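PDB 4N4B: GH62 arabinofuranosidase from Podospora anserina, which probably removes terminal non-reducing alpha-L-arabinofuranosyl units from arabinose-bearing xylan in plant hemicellulose, folding as a calcium-containing beta-propeller. Local coordinates for residues I52-N56 and G57-V61; M150-I153 and I154-I158; S189-S192 and L193-P197; M207-N210 and R211-F215; G257-T261 and E262-W266. All blocks are in the same frame, centred on the assembly; numbering follows the deposited sequence.

Interaction 1. Residues I52-N56 and G57-V61; sequences IILIN and GTHHV
Leu54 sets one methyl over the centre of the imidazole face of His59: CD1 sits 3.7 Å from the ring centroid, 4° off the normal, a textbook CH-pi contact between cross-strand neighbours. With CG anti to the backbone N (chi1 179°), the leucine can reach the ring. On the same face, Ile52 runs alongside Val61, pointing the same way, with CD1 of Ile52 3.7 Å from CG2 of Val61. The other face carries Ile53, Ile55, Thr58 and His60, where the Ile55 and His60 side chains cross at about a right angle. Beneath the side chains is a beta hairpin closed by a type I' turn, Asn56 and Gly57 at its corners. Its last rung pairs Ile55 N with Thr58 O at 2.8 Å and Thr58 N with Ile55 O at 2.9 Å. The hairpin joins strands 46-55 and 58-67 of a four-stranded antiparallel propeller sheet. Strand 70-78 continues it beyond 58-67, with Phe78 stacked on His59, while Met308 of strand 306-311 touches Ile52 and Val61.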
loop_
_atom_site.group_PDB
_atom_site.type_symbol
_atom_site.label_atom_id
_atom_site.label_comp_id
_atom_site.label_asym_id
_atom_site.label_seq_id
_atom_site.Cartn_x
_atom_site.Cartn_y
_atom_site.Cartn_z
ATOM N N ILE A 52 6.496 0.310 3.525
ATOM C CA ILE A 52 7.955 0.208 3.795
ATOM C C ILE A 52 8.627 1.553 3.621
ATOM O O ILE A 52 8.488 2.234 2.612
ATOM C CB ILE A 52 8.567 -0.867 2.859
ATOM C CG1 ILE A 52 10.056 -0.948 3.101
ATOM C CG2 ILE A 52 8.213 -0.647 1.412
ATOM C CD1 ILE A 52 10.697 -2.176 2.510
ATOM N N ILE A 53 9.488 1.814 4.579
ATOM C CA ILE A 53 10.379 3.004 4.593
ATOM C C ILE A 53 11.745 2.532 4.976
ATOM O O ILE A 53 11.982 1.501 5.491
ATOM C CB ILE A 53 9.844 4.161 5.465
ATOM C CG1 ILE A 53 9.874 3.759 6.885
ATOM C CG2 ILE A 53 8.497 4.640 5.027
ATOM C CD1 ILE A 53 9.550 4.887 7.860
ATOM N N LEU A 54 12.705 3.396 4.579
ATOM C CA LEU A 54 14.145 3.165 4.745
ATOM C C LEU A 54 14.722 4.386 5.439
ATOM O O LEU A 54 14.567 5.481 4.987
ATOM C CB LEU A 54 14.813 2.908 3.405
ATOM C CG LEU A 54 16.321 2.669 3.398
ATOM C CD1 LEU A 54 16.699 1.533 4.252
ATOM C CD2 LEU A 54 16.812 2.444 1.978
ATOM N N ILE A 55 15.332 4.153 6.579
ATOM C CA ILE A 55 15.950 5.266 7.405
ATOM C C ILE A 55 17.415 4.829 7.642
ATOM O O ILE A 55 17.700 3.910 8.365
ATOM C CB ILE A 55 15.252 5.425 8.712
ATOM C CG1 ILE A 55 13.724 5.685 8.517
ATOM C CG2 ILE A 55 15.905 6.570 9.518
ATOM C CD1 ILE A 55 12.939 5.728 9.797
ATOM N N ASN A 56 18.289 5.531 6.956
ATOM C CA ASN A 56 19.744 5.334 7.107
ATOM C C ASN A 56 20.172 3.853 7.103
ATOM O O ASN A 56 20.862 3.381 8.032
ATOM C CB ASN A 56 20.199 6.120 8.351
ATOM C CG ASN A 56 20.077 7.626 8.138
ATOM O OD1 ASN A 56 20.202 8.107 7.019
ATOM N ND2 ASN A 56 19.696 8.331 9.155
ATOM N N GLY A 57 19.697 3.122 6.122
ATOM C CA GLY A 57 20.089 1.729 5.978
ATOM C C GLY A 57 19.178 0.704 6.642
ATOM O O GLY A 57 19.286 -0.496 6.330
ATOM N N THR A 58 18.255 1.173 7.476
ATOM C CA THR A 58 17.362 0.289 8.174
ATOM C C THR A 58 15.920 0.451 7.477
ATOM O O THR A 58 15.310 1.463 7.482
ATOM C CB THR A 58 17.192 0.558 9.653
ATOM O OG1 THR A 58 18.500 0.315 10.254
ATOM C CG2 THR A 58 16.229 -0.350 10.315
ATOM N N HIS A 59 15.428 -0.734 7.028
ATOM C CA HIS A 59 14.037 -0.805 6.528
ATOM C C HIS A 59 13.101 -1.114 7.662
ATOM O O HIS A 59 13.358 -1.910 8.533
ATOM C CB HIS A 59 13.899 -1.987 5.539
ATOM C CG HIS A 59 14.701 -1.837 4.290
ATOM N ND1 HIS A 59 16.004 -2.318 4.214
ATOM C CD2 HIS A 59 14.458 -1.283 3.032
ATOM C CE1 HIS A 59 16.492 -2.090 2.999
ATOM N NE2 HIS A 59 15.593 -1.472 2.266
ATOM N N HIS A 60 11.962 -0.441 7.646
ATOM C CA HIS A 60 10.863 -0.645 8.552
ATOM C C HIS A 60 9.636 -1.023 7.719
ATOM O O HIS A 60 9.256 -0.261 6.820
ATOM C CB HIS A 60 10.550 0.713 9.308
ATOM C CG HIS A 60 11.676 1.111 10.225
ATOM N ND1 HIS A 60 12.731 1.926 9.885
ATOM C CD2 HIS A 60 11.810 0.734 11.475
ATOM C CE1 HIS A 60 13.495 2.052 10.986
ATOM N NE2 HIS A 60 12.968 1.311 11.944
ATOM N N VAL A 61 9.051 -2.178 8.061
ATOM C CA VAL A 61 7.876 -2.702 7.325
ATOM C C VAL A 61 6.808 -2.942 8.231
ATOM O O VAL A 61 6.895 -3.556 9.300
ATOM C CB VAL A 61 8.270 -3.972 6.547
ATOM C CG1 VAL A 61 7.088 -4.460 5.695
ATOM C CG2 VAL A 61 9.451 -3.732 5.641
HETATM O O HOH W 1 21.006 1.275 9.472
#

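Interaction 2. Residues M150-I153 and I154-I158; sequences MPKI and IEQNI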
loop_
_atom_site.group_PDB
_atom_site.type_symbol
_atom_site.label_atom_id
_atom_site.label_comp_id
_atom_site.label_asym_id
_atom_site.label_seq_id
_atom_site.Cartn_x
_atom_site.Cartn_y
_atom_site.Cartn_z
ATOM N N MET A 150 -19.527 4.814 7.463
ATOM C CA MET A 150 -19.241 4.787 6.038
ATOM C C MET A 150 -19.932 5.911 5.304
ATOM O O MET A 150 -21.195 6.052 5.424
ATOM C CB MET A 150 -19.721 3.403 5.463
ATOM C CG MET A 150 -19.412 3.375 3.949
ATOM S SD MET A 150 -20.089 1.857 3.173
ATOM C CE MET A 150 -18.875 0.737 3.787
ATOM N N PRO A 151 -19.219 6.726 4.535
ATOM C CA PRO A 151 -19.868 7.843 3.723
ATOM C C PRO A 151 -20.967 7.301 2.824
ATOM O O PRO A 151 -20.842 6.221 2.261
ATOM C CB PRO A 151 -18.716 8.365 2.919
ATOM C CG PRO A 151 -17.477 8.235 3.879
ATOM C CD PRO A 151 -17.741 6.894 4.540
ATOM N N LYS A 152 -22.022 8.111 2.695
ATOM C CA LYS A 152 -23.135 7.687 1.823
ATOM C C LYS A 152 -22.697 7.434 0.411
ATOM O O LYS A 152 -23.215 6.432 -0.118
ATOM C CB LYS A 152 -24.210 8.773 1.884
ATOM C CG LYS A 152 -25.488 8.470 1.109
ATOM C CD LYS A 152 -26.148 7.183 1.626
ATOM C CE LYS A 152 -27.550 6.956 1.054
ATOM N NZ LYS A 152 -28.189 5.929 1.929
ATOM N N ILE A 153 -21.766 8.198 -0.148
ATOM C CA ILE A 153 -21.299 7.989 -1.488
ATOM C C ILE A 153 -20.689 6.592 -1.674
ATOM O O ILE A 153 -20.837 5.926 -2.707
ATOM C CB ILE A 153 -20.427 9.064 -2.034
ATOM C CG1 ILE A 153 -20.313 8.977 -3.547
ATOM C CG2 ILE A 153 -19.055 9.021 -1.347
ATOM C CD1 ILE A 153 -19.667 10.215 -4.145
ATOM N N ILE A 154 -19.995 6.076 -0.636
ATOM C CA ILE A 154 -19.402 4.774 -0.744
ATOM C C ILE A 154 -20.524 3.760 -0.563
ATOM O O ILE A 154 -20.603 2.807 -1.316
ATOM C CB ILE A 154 -18.289 4.627 0.369
ATOM C CG1 ILE A 154 -17.209 5.622 0.077
ATOM C CG2 ILE A 154 -17.727 3.196 0.320
ATOM C CD1 ILE A 154 -16.027 5.577 1.048
ATOM N N GLU A 155 -21.476 3.928 0.371
ATOM C CA GLU A 155 -22.594 2.974 0.513
ATOM C C GLU A 155 -23.351 2.890 -0.827
ATOM O O GLU A 155 -23.807 1.783 -1.167
ATOM C CB GLU A 155 -23.553 3.523 1.571
ATOM C CG GLU A 155 -24.612 2.691 2.158
ATOM C CD GLU A 155 -24.909 3.411 3.488
ATOM O OE1 GLU A 155 -25.226 4.642 3.425
ATOM O OE2 GLU A 155 -24.645 2.831 4.565
ATOM N N GLN A 156 -23.485 3.995 -1.542
ATOM C CA GLN A 156 -24.316 4.002 -2.770
ATOM C C GLN A 156 -23.606 3.269 -3.899
ATOM O O GLN A 156 -24.241 2.798 -4.843
ATOM C CB GLN A 156 -24.597 5.404 -3.136
ATOM C CG GLN A 156 -25.645 6.140 -2.329
ATOM C CD GLN A 156 -25.604 7.662 -2.648
ATOM O OE1 GLN A 156 -24.666 8.213 -3.268
ATOM N NE2 GLN A 156 -26.590 8.359 -2.138
ATOM N N ASN A 157 -22.245 3.102 -3.848
ATOM C CA ASN A 157 -21.497 2.658 -4.992
ATOM C C ASN A 157 -20.772 1.328 -4.750
ATOM O O ASN A 157 -20.277 0.679 -5.683
ATOM C CB ASN A 157 -20.497 3.664 -5.442
ATOM C CG ASN A 157 -21.138 4.863 -6.080
ATOM O OD1 ASN A 157 -21.345 5.967 -5.474
ATOM N ND2 ASN A 157 -21.493 4.686 -7.336
ATOM N N ILE A 158 -20.711 0.889 -3.503
ATOM C CA ILE A 158 -19.870 -0.300 -3.122
ATOM C C ILE A 158 -20.377 -1.644 -3.681
ATOM O O ILE A 158 -19.633 -2.585 -3.853
ATOM C CB ILE A 158 -19.726 -0.346 -1.594
ATOM C CG1 ILE A 158 -18.802 -1.450 -1.133
ATOM C CG2 ILE A 158 -21.101 -0.503 -0.923
ATOM C CD1 ILE A 158 -18.191 -1.172 0.217
#
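This is a short helix that begins at Lys152, in a chain that is otherwise almost all strand and loop, with Pro151 as its N-cap residue. Ile154 and Met150 meet where the incoming chain folds back on the first turn: the thioether SD of Met150 lies 3.9 Å from CG2 of Ile154. An extended chain as far as SD, then a bend at chi3 (-75°), brings the methyl CE to Ile158, 4.1 Å from its CD1. Ile154 uses its other branch on the proline, CD1 lying 4.1 Å from both CG and CD of the Pro151 ring as the two side chains run alongside each other. Trimming Ile154 to an alanine would probably leave the Met150 sulfur and the Pro151 ring without their shared apolar partner and open a gap facing Trp163 and Tyr187, which also touch this residue. The backbone starts the helix in the usual way, with Glu155 N giving a straight bond to Pro151 O (3.0 Å, 166°). Ile153 faces strand 204-208 through Ile205. On the exposed flank Lys152 crosses Glu155 at a slant, and their charges form a long salt bridge, Lys152 NZ to Glu155 OE1 at 3.6 Å.

Interaction 3. Residues S189-S192 and L193-P197; sequences SETS and LEQFP
Ser192 and Gln195 close a tight turn at the end of propeller strand 185-192, where the chain passes through helical backbone angles at 193-195. The hydroxyl of Ser192 is an acceptor. In the conformer modelled here, the extended Gln195 side chain brings its amide alongside Ser192, so that NE2 donates to OG at 2.8 Å with the oxygen close to the amide plane, and the same OG takes a weak bond from Gln195 N. A chi1 of 76°, setting OG between its own N and carbonyl carbon, places the hydroxyl where both donors can reach it. With an alanine here the Gln195 amide would probably lose this acceptor and be free to swing away, and Gln195 N would lose its weak second one. Thr191 OG1 finds its main partner in Asn198 O. Its methyl, CG2, lies 3.9 Å from CA of Phe196, whose ring packs against Phe110 and Tyr117. The carbonyl of Ser192 is doubly used: Gln195 N, 3.1 Å away, comes from above its plane, whereas Phe196 N approaches Ser192 O nearly along the C=O axis at 3.0 Å.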
loop_
_atom_site.group_PDB
_atom_site.type_symbol
_atom_site.label_atom_id
_atom_site.label_comp_id
_atom_site.label_asym_id
_atom_site.label_seq_id
_atom_site.Cartn_x
_atom_site.Cartn_y
_atom_site.Cartn_z
ATOM N N SER A 189 -11.066 12.019 0.096
ATOM C CA SER A 189 -11.513 13.059 1.006
ATOM C C SER A 189 -10.334 13.958 1.316
ATOM O O SER A 189 -9.232 13.603 0.995
ATOM C CB SER A 189 -11.972 12.480 2.312
ATOM O OG SER A 189 -13.143 11.765 2.175
ATOM N N GLU A 190 -10.598 15.141 1.883
ATOM C CA GLU A 190 -9.495 16.033 2.265
ATOM C C GLU A 190 -9.871 16.763 3.541
ATOM O O GLU A 190 -11.010 16.974 3.878
ATOM C CB GLU A 190 -9.074 16.939 1.112
ATOM C CG GLU A 190 -10.154 17.892 0.636
ATOM C CD GLU A 190 -9.655 18.774 -0.502
ATOM O OE1 GLU A 190 -9.854 18.435 -1.647
ATOM O OE2 GLU A 190 -9.007 19.827 -0.130
ATOM N N THR A 191 -8.787 17.298 4.106
ATOM C CA THR A 191 -8.849 18.257 5.249
ATOM C C THR A 191 -7.639 19.117 5.167
ATOM O O THR A 191 -6.690 18.861 4.415
ATOM C CB THR A 191 -8.927 17.496 6.551
ATOM O OG1 THR A 191 -9.350 18.396 7.604
ATOM C CG2 THR A 191 -7.627 16.777 6.939
ATOM N N SER A 192 -7.642 20.232 5.928
ATOM C CA SER A 192 -6.437 20.987 5.926
ATOM C C SER A 192 -5.312 20.322 6.669
ATOM O O SER A 192 -5.542 19.492 7.564
ATOM C CB SER A 192 -6.733 22.373 6.600
ATOM O OG SER A 192 -6.831 22.270 7.956
ATOM N N LEU A 193 -4.084 20.713 6.361
ATOM C CA LEU A 193 -2.900 20.263 7.013
ATOM C C LEU A 193 -3.006 20.433 8.509
ATOM O O LEU A 193 -2.629 19.572 9.324
ATOM C CB LEU A 193 -1.596 20.869 6.426
ATOM C CG LEU A 193 -0.281 20.376 7.004
ATOM C CD1 LEU A 193 -0.033 18.879 6.646
ATOM C CD2 LEU A 193 0.893 21.238 6.540
ATOM N N GLU A 194 -3.518 21.614 8.924
ATOM C CA GLU A 194 -3.610 21.958 10.288
ATOM C C GLU A 194 -4.664 21.221 11.077
ATOM O O GLU A 194 -4.532 21.085 12.321
ATOM C CB GLU A 194 -3.816 23.558 10.395
ATOM C CG GLU A 194 -2.684 24.413 9.718
ATOM C CD GLU A 194 -2.687 24.533 8.129
ATOM O OE1 GLU A 194 -3.636 24.128 7.326
ATOM O OE2 GLU A 194 -1.660 25.089 7.619
ATOM N N GLN A 195 -5.663 20.680 10.373
ATOM C CA GLN A 195 -6.739 19.957 11.004
ATOM C C GLN A 195 -6.477 18.417 11.081
ATOM O O GLN A 195 -6.996 17.760 11.968
ATOM C CB GLN A 195 -8.015 20.181 10.243
ATOM C CG GLN A 195 -8.612 21.614 10.321
ATOM C CD GLN A 195 -9.812 21.582 9.396
ATOM O OE1 GLN A 195 -10.845 21.028 9.754
ATOM N NE2 GLN A 195 -9.616 21.932 8.131
ATOM N N PHE A 196 -5.633 17.948 10.177
ATOM C CA PHE A 196 -5.343 16.495 10.092
ATOM C C PHE A 196 -5.025 15.956 11.464
ATOM O O PHE A 196 -4.204 16.548 12.190
ATOM C CB PHE A 196 -4.223 16.301 9.135
ATOM C CG PHE A 196 -3.909 14.795 8.959
ATOM C CD1 PHE A 196 -3.028 14.160 9.803
ATOM C CD2 PHE A 196 -4.553 14.066 7.986
ATOM C CE1 PHE A 196 -2.739 12.765 9.629
ATOM C CE2 PHE A 196 -4.328 12.665 7.832
ATOM C CZ PHE A 196 -3.401 12.068 8.647
ATOM N N PRO A 197 -5.581 14.795 11.884
ATOM C CA PRO A 197 -6.398 13.855 11.105
ATOM C C PRO A 197 -7.865 14.146 11.072
ATOM O O PRO A 197 -8.663 13.386 10.474
ATOM C CB PRO A 197 -6.119 12.529 11.808
ATOM C CG PRO A 197 -5.964 12.937 13.274
ATOM C CD PRO A 197 -5.206 14.233 13.189
#

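Interaction 4. Residues M207-N210 and R211-F215; sequences MQDN and RNDLF
Asn210 reaches across the turn to Asp213, its amide ND2 donating to OD2 at 2.8 Å, fairly straight (163°). Asp213 OD2 lies near the amide plane, yet the donor arrives from above the carboxylate, the two flat groups being turned 71° against each other. That reach depends on the Asn210 torsion, chi1 63°, which holds CG over the residue's own backbone. Asp209 OD1 accepts Asn210 N at 2.9 Å and a weaker bond from ND2. Asp209 and Asp213 stand close, OD1 to OD2 4.1 Å, and a water donates to both of these oxygens, which probably eases the repulsion between them. Arg244 adds a counter-charge, bridging to Asp209 OD2 and bonding to the carbonyl of Asp213. Asp213 N bonds to Asn210 O at 2.9 Å, opening the 3-10 turn that begins at Arg211. Deeper in, Leu214 CB rests on Asp209 CB, and its CD1 touches the Met207 sulfur SD at 3.6 Å in the conformer modelled here, the side chains crossing at about a right angle. This turn connects strand 204-208, the last of one propeller sheet, to strand 216-222, the first of the next, where Trp246 of strand 241-248 touches Leu214 and Met207.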
loop_
_atom_site.group_PDB
_atom_site.type_symbol
_atom_site.label_atom_id
_atom_site.label_comp_id
_atom_site.label_asym_id
_atom_site.label_seq_id
_atom_site.Cartn_x
_atom_site.Cartn_y
_atom_site.Cartn_z
ATOM N N MET A 207 -11.649 8.565 -9.215
ATOM C CA MET A 207 -11.542 7.856 -10.476
ATOM C C MET A 207 -12.476 6.665 -10.370
ATOM O O MET A 207 -12.802 6.166 -9.258
ATOM C CB MET A 207 -10.072 7.419 -10.732
ATOM C CG MET A 207 -9.792 6.861 -12.084
ATOM S SD MET A 207 -8.147 6.191 -12.208
ATOM C CE MET A 207 -7.308 7.733 -12.520
ATOM N N GLN A 208 -12.992 6.245 -11.537
ATOM C CA GLN A 208 -13.925 5.162 -11.613
ATOM C C GLN A 208 -13.715 4.351 -12.867
ATOM O O GLN A 208 -13.367 4.884 -13.881
ATOM C CB GLN A 208 -15.349 5.828 -11.711
ATOM C CG GLN A 208 -16.533 4.947 -11.827
ATOM C CD GLN A 208 -17.811 5.740 -11.576
ATOM O OE1 GLN A 208 -17.983 6.825 -12.152
ATOM N NE2 GLN A 208 -18.525 5.358 -10.565
ATOM N N ASP A 209 -13.872 3.059 -12.772
ATOM C CA ASP A 209 -13.661 2.100 -13.901
ATOM C C ASP A 209 -14.432 0.914 -13.557
ATOM O O ASP A 209 -15.043 0.763 -12.502
ATOM C CB ASP A 209 -12.178 1.810 -14.083
ATOM C CG ASP A 209 -11.729 1.576 -15.472
ATOM O OD1 ASP A 209 -12.521 1.103 -16.271
ATOM O OD2 ASP A 209 -10.541 1.864 -15.743
ATOM N N ASN A 210 -14.461 -0.114 -14.412
ATOM C CA ASN A 210 -14.938 -1.386 -14.032
ATOM C C ASN A 210 -14.107 -1.978 -12.908
ATOM O O ASN A 210 -12.913 -1.653 -12.869
ATOM C CB ASN A 210 -15.084 -2.405 -15.207
ATOM C CG ASN A 210 -13.792 -2.718 -15.838
ATOM O OD1 ASN A 210 -13.265 -3.854 -15.653
ATOM N ND2 ASN A 210 -13.279 -1.846 -16.564
ATOM N N ARG A 211 -14.707 -2.762 -12.060
ATOM C CA ARG A 211 -14.049 -3.205 -10.793
ATOM C C ARG A 211 -12.742 -3.839 -11.076
ATOM O O ARG A 211 -11.773 -3.483 -10.369
ATOM C CB ARG A 211 -14.925 -4.186 -10.062
ATOM C CG ARG A 211 -14.392 -5.106 -8.931
ATOM C CD ARG A 211 -15.321 -6.341 -8.857
ATOM N NE ARG A 211 -15.168 -7.283 -7.774
ATOM C CZ ARG A 211 -14.462 -8.426 -7.818
ATOM N NH1 ARG A 211 -13.721 -8.782 -8.863
ATOM N NH2 ARG A 211 -14.443 -9.201 -6.780
ATOM N N ASN A 212 -12.573 -4.701 -12.026
ATOM C CA ASN A 212 -11.284 -5.325 -12.253
ATOM C C ASN A 212 -10.231 -4.439 -12.740
ATOM O O ASN A 212 -9.034 -4.783 -12.574
ATOM C CB ASN A 212 -11.358 -6.524 -13.154
ATOM C CG ASN A 212 -12.068 -7.722 -12.515
ATOM O OD1 ASN A 212 -12.017 -8.859 -13.145
ATOM N ND2 ASN A 212 -12.703 -7.622 -11.477
ATOM N N ASP A 213 -10.558 -3.316 -13.351
ATOM C CA ASP A 213 -9.577 -2.404 -13.838
ATOM C C ASP A 213 -9.123 -1.311 -12.782
ATOM O O ASP A 213 -8.204 -0.572 -13.084
ATOM C CB ASP A 213 -10.083 -1.718 -15.161
ATOM C CG ASP A 213 -9.951 -2.619 -16.351
ATOM O OD1 ASP A 213 -9.313 -3.678 -16.250
ATOM O OD2 ASP A 213 -10.607 -2.292 -17.396
ATOM N N LEU A 214 -9.832 -1.192 -11.682
ATOM C CA LEU A 214 -9.495 -0.196 -10.719
ATOM C C LEU A 214 -9.881 -0.735 -9.346
ATOM O O LEU A 214 -10.764 -0.255 -8.651
ATOM C CB LEU A 214 -10.209 1.123 -11.025
ATOM C CG LEU A 214 -9.633 2.314 -10.296
ATOM C CD1 LEU A 214 -8.385 2.787 -10.990
ATOM C CD2 LEU A 214 -10.671 3.442 -10.265
ATOM N N PHE A 215 -9.204 -1.794 -8.955
ATOM C CA PHE A 215 -9.744 -2.647 -7.933
ATOM C C PHE A 215 -9.451 -2.197 -6.472
ATOM O O PHE A 215 -10.346 -1.949 -5.693
ATOM C CB PHE A 215 -9.336 -4.144 -8.166
ATOM C CG PHE A 215 -10.037 -5.144 -7.320
ATOM C CD1 PHE A 215 -11.404 -5.225 -7.352
ATOM C CD2 PHE A 215 -9.375 -6.014 -6.528
ATOM C CE1 PHE A 215 -12.085 -6.130 -6.559
ATOM C CE2 PHE A 215 -10.021 -6.953 -5.771
ATOM C CZ PHE A 215 -11.392 -7.038 -5.772
HETATM O O HOH W 2 -12.112 -0.434 -18.251
HETATM O O HOH W 3 -14.726 -5.850 -14.042
HETATM O O HOH W 4 -11.160 -5.524 -16.853
#

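Interaction 5. Residues G257-T261 and E262-W266; sequences GLANT and EQNPW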
loop_
_atom_site.group_PDB
_atom_site.type_symbol
_atom_site.label_atom_id
_atom_site.label_comp_id
_atom_site.label_asym_id
_atom_site.label_seq_id
_atom_site.Cartn_x
_atom_site.Cartn_y
_atom_site.Cartn_z
ATOM N N GLY A 257 -2.975 8.765 -18.039
ATOM C CA GLY A 257 -2.371 7.433 -18.034
ATOM C C GLY A 257 -0.951 7.520 -18.287
ATOM O O GLY A 257 -0.425 8.362 -19.025
ATOM N N LEU A 258 -0.193 6.726 -17.523
ATOM C CA LEU A 258 1.234 6.542 -17.660
ATOM C C LEU A 258 1.499 5.221 -18.337
ATOM O O LEU A 258 1.621 5.094 -19.556
ATOM C CB LEU A 258 1.960 6.740 -16.358
ATOM C CG LEU A 258 3.478 6.623 -16.452
ATOM C CD1 LEU A 258 4.169 7.738 -17.278
ATOM C CD2 LEU A 258 4.114 6.523 -15.064
ATOM N N ALA A 259 1.403 4.136 -17.568
ATOM C CA ALA A 259 1.495 2.751 -18.021
ATOM C C ALA A 259 0.341 2.055 -17.390
ATOM O O ALA A 259 0.409 1.689 -16.198
ATOM C CB ALA A 259 2.857 2.153 -17.589
ATOM N N ASN A 260 -0.777 1.914 -18.085
ATOM C CA ASN A 260 -2.002 1.439 -17.495
ATOM C C ASN A 260 -2.800 0.467 -18.366
ATOM O O ASN A 260 -4.004 0.315 -18.201
ATOM C CB ASN A 260 -2.903 2.648 -17.067
ATOM C CG ASN A 260 -3.449 3.436 -18.216
ATOM O OD1 ASN A 260 -3.157 3.177 -19.374
ATOM N ND2 ASN A 260 -4.164 4.482 -17.860
ATOM N N THR A 261 -2.060 -0.212 -19.236
ATOM C CA THR A 261 -2.677 -1.282 -20.008
ATOM C C THR A 261 -1.968 -2.584 -19.813
ATOM O O THR A 261 -0.790 -2.556 -19.372
ATOM C CB THR A 261 -2.605 -0.932 -21.548
ATOM O OG1 THR A 261 -1.303 -0.783 -22.005
ATOM C CG2 THR A 261 -3.394 0.359 -21.873
ATOM N N GLU A 262 -2.584 -3.708 -20.127
ATOM C CA GLU A 262 -1.850 -4.973 -19.985
ATOM C C GLU A 262 -0.623 -5.028 -20.858
ATOM O O GLU A 262 0.418 -5.629 -20.494
ATOM C CB GLU A 262 -2.738 -6.162 -20.211
ATOM C CG GLU A 262 -3.804 -6.365 -19.159
ATOM C CD GLU A 262 -4.540 -7.696 -19.241
ATOM O OE1 GLU A 262 -4.177 -8.536 -20.143
ATOM O OE2 GLU A 262 -5.479 -7.977 -18.518
ATOM N N GLN A 263 -0.663 -4.425 -22.045
ATOM C CA GLN A 263 0.499 -4.399 -22.960
ATOM C C GLN A 263 1.564 -3.429 -22.533
ATOM O O GLN A 263 2.767 -3.608 -22.820
ATOM C CB GLN A 263 0.028 -3.991 -24.371
ATOM C CG GLN A 263 -1.099 -4.870 -24.828
ATOM C CD GLN A 263 -2.543 -4.281 -24.668
ATOM O OE1 GLN A 263 -3.021 -3.854 -23.549
ATOM N NE2 GLN A 263 -3.302 -4.307 -25.851
ATOM N N ASN A 264 1.148 -2.379 -21.765
ATOM C CA ASN A 264 2.071 -1.426 -21.237
ATOM C C ASN A 264 1.745 -1.142 -19.768
ATOM O O ASN A 264 1.128 -0.163 -19.439
ATOM C CB ASN A 264 2.039 -0.096 -21.956
ATOM C CG ASN A 264 3.127 0.819 -21.482
ATOM O OD1 ASN A 264 4.260 0.419 -21.178
ATOM N ND2 ASN A 264 2.796 2.061 -21.382
ATOM N N PRO A 265 2.098 -2.108 -18.899
ATOM C CA PRO A 265 1.689 -2.102 -17.511
ATOM C C PRO A 265 2.705 -1.397 -16.666
ATOM O O PRO A 265 3.851 -1.282 -16.961
ATOM C CB PRO A 265 1.626 -3.558 -17.121
ATOM C CG PRO A 265 2.686 -4.197 -17.968
ATOM C CD PRO A 265 2.668 -3.446 -19.266
ATOM N N TRP A 266 2.254 -0.911 -15.516
ATOM C CA TRP A 266 3.229 -0.504 -14.512
ATOM C C TRP A 266 4.081 -1.665 -13.967
ATOM O O TRP A 266 5.288 -1.631 -14.080
ATOM C CB TRP A 266 2.630 0.370 -13.377
ATOM C CG TRP A 266 3.691 1.101 -12.573
ATOM C CD1 TRP A 266 4.340 2.231 -12.969
ATOM C CD2 TRP A 266 4.212 0.810 -11.266
ATOM N NE1 TRP A 266 5.227 2.644 -12.050
ATOM C CE2 TRP A 266 5.207 1.783 -10.974
ATOM C CE3 TRP A 266 4.025 -0.216 -10.352
ATOM C CZ2 TRP A 266 5.937 1.760 -9.831
ATOM C CZ3 TRP A 266 4.712 -0.240 -9.201
ATOM C CH2 TRP A 266 5.659 0.754 -8.903
HETATM O O HOH W 5 -0.242 2.569 -20.922
#
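Thr261 holds the backbone N-H of Asn264 with two oxygens at once: Asn264 N bonds to the hydroxyl OG1 at 2.9 Å and, more weakly, to the carbonyl O at 3.1 Å. In return Thr261 N reaches Asn264 O at 3.2 Å, a straight bond (162°) whose donor stands above the carbonyl plane. Thr261 can use its hydroxyl because chi1 of 60° brings OG1 within reach of Asn264 N. The Asn264 side chain, CG anti to its own N, runs back alongside Ala259. There its ND2 shares a water with Asn260 N, at 3.1 Å and 3.0 Å from it respectively, besides donating to Thr24 O. Ala259 CB lies 3.4 Å from Asn264 O. Upstream, Leu258 and Ala259 both face Ser245 as a classic beta bulge, while Trp266 packs among Trp26, Trp28 and Phe307. Lacking regular helix or strand, the loop appears to owe its shape partly to reciprocal backbone bonds, one weak, a threonine hydroxyl and a bridging water, and partly to bonds with Thr24, Ser245 and Arg244.

How the interactions relate
Along the chain the five contacts follow in numerical order, each closing before the next opens, and they are spread round the beta-propeller. Interaction 1 is the turn end of the hairpin 46-55/58-67, on the opposite side of the chain's centre from interactions 2 and 4. Interactions 3 and 4 belong to one sheet, leaving its neighbouring strands 185-192 and 204-208, although their centres are 26 Å apart. The helix of interaction 2 lies against those same two strands, about 4 Å from interaction 4 at the nearest atoms. Interaction 5 follows strand 256-257 of the next sheet, its centre 14 Å from that of interaction 4; Arg244 bonds to both. Together they sample the turns and loops that link successive strands and blades.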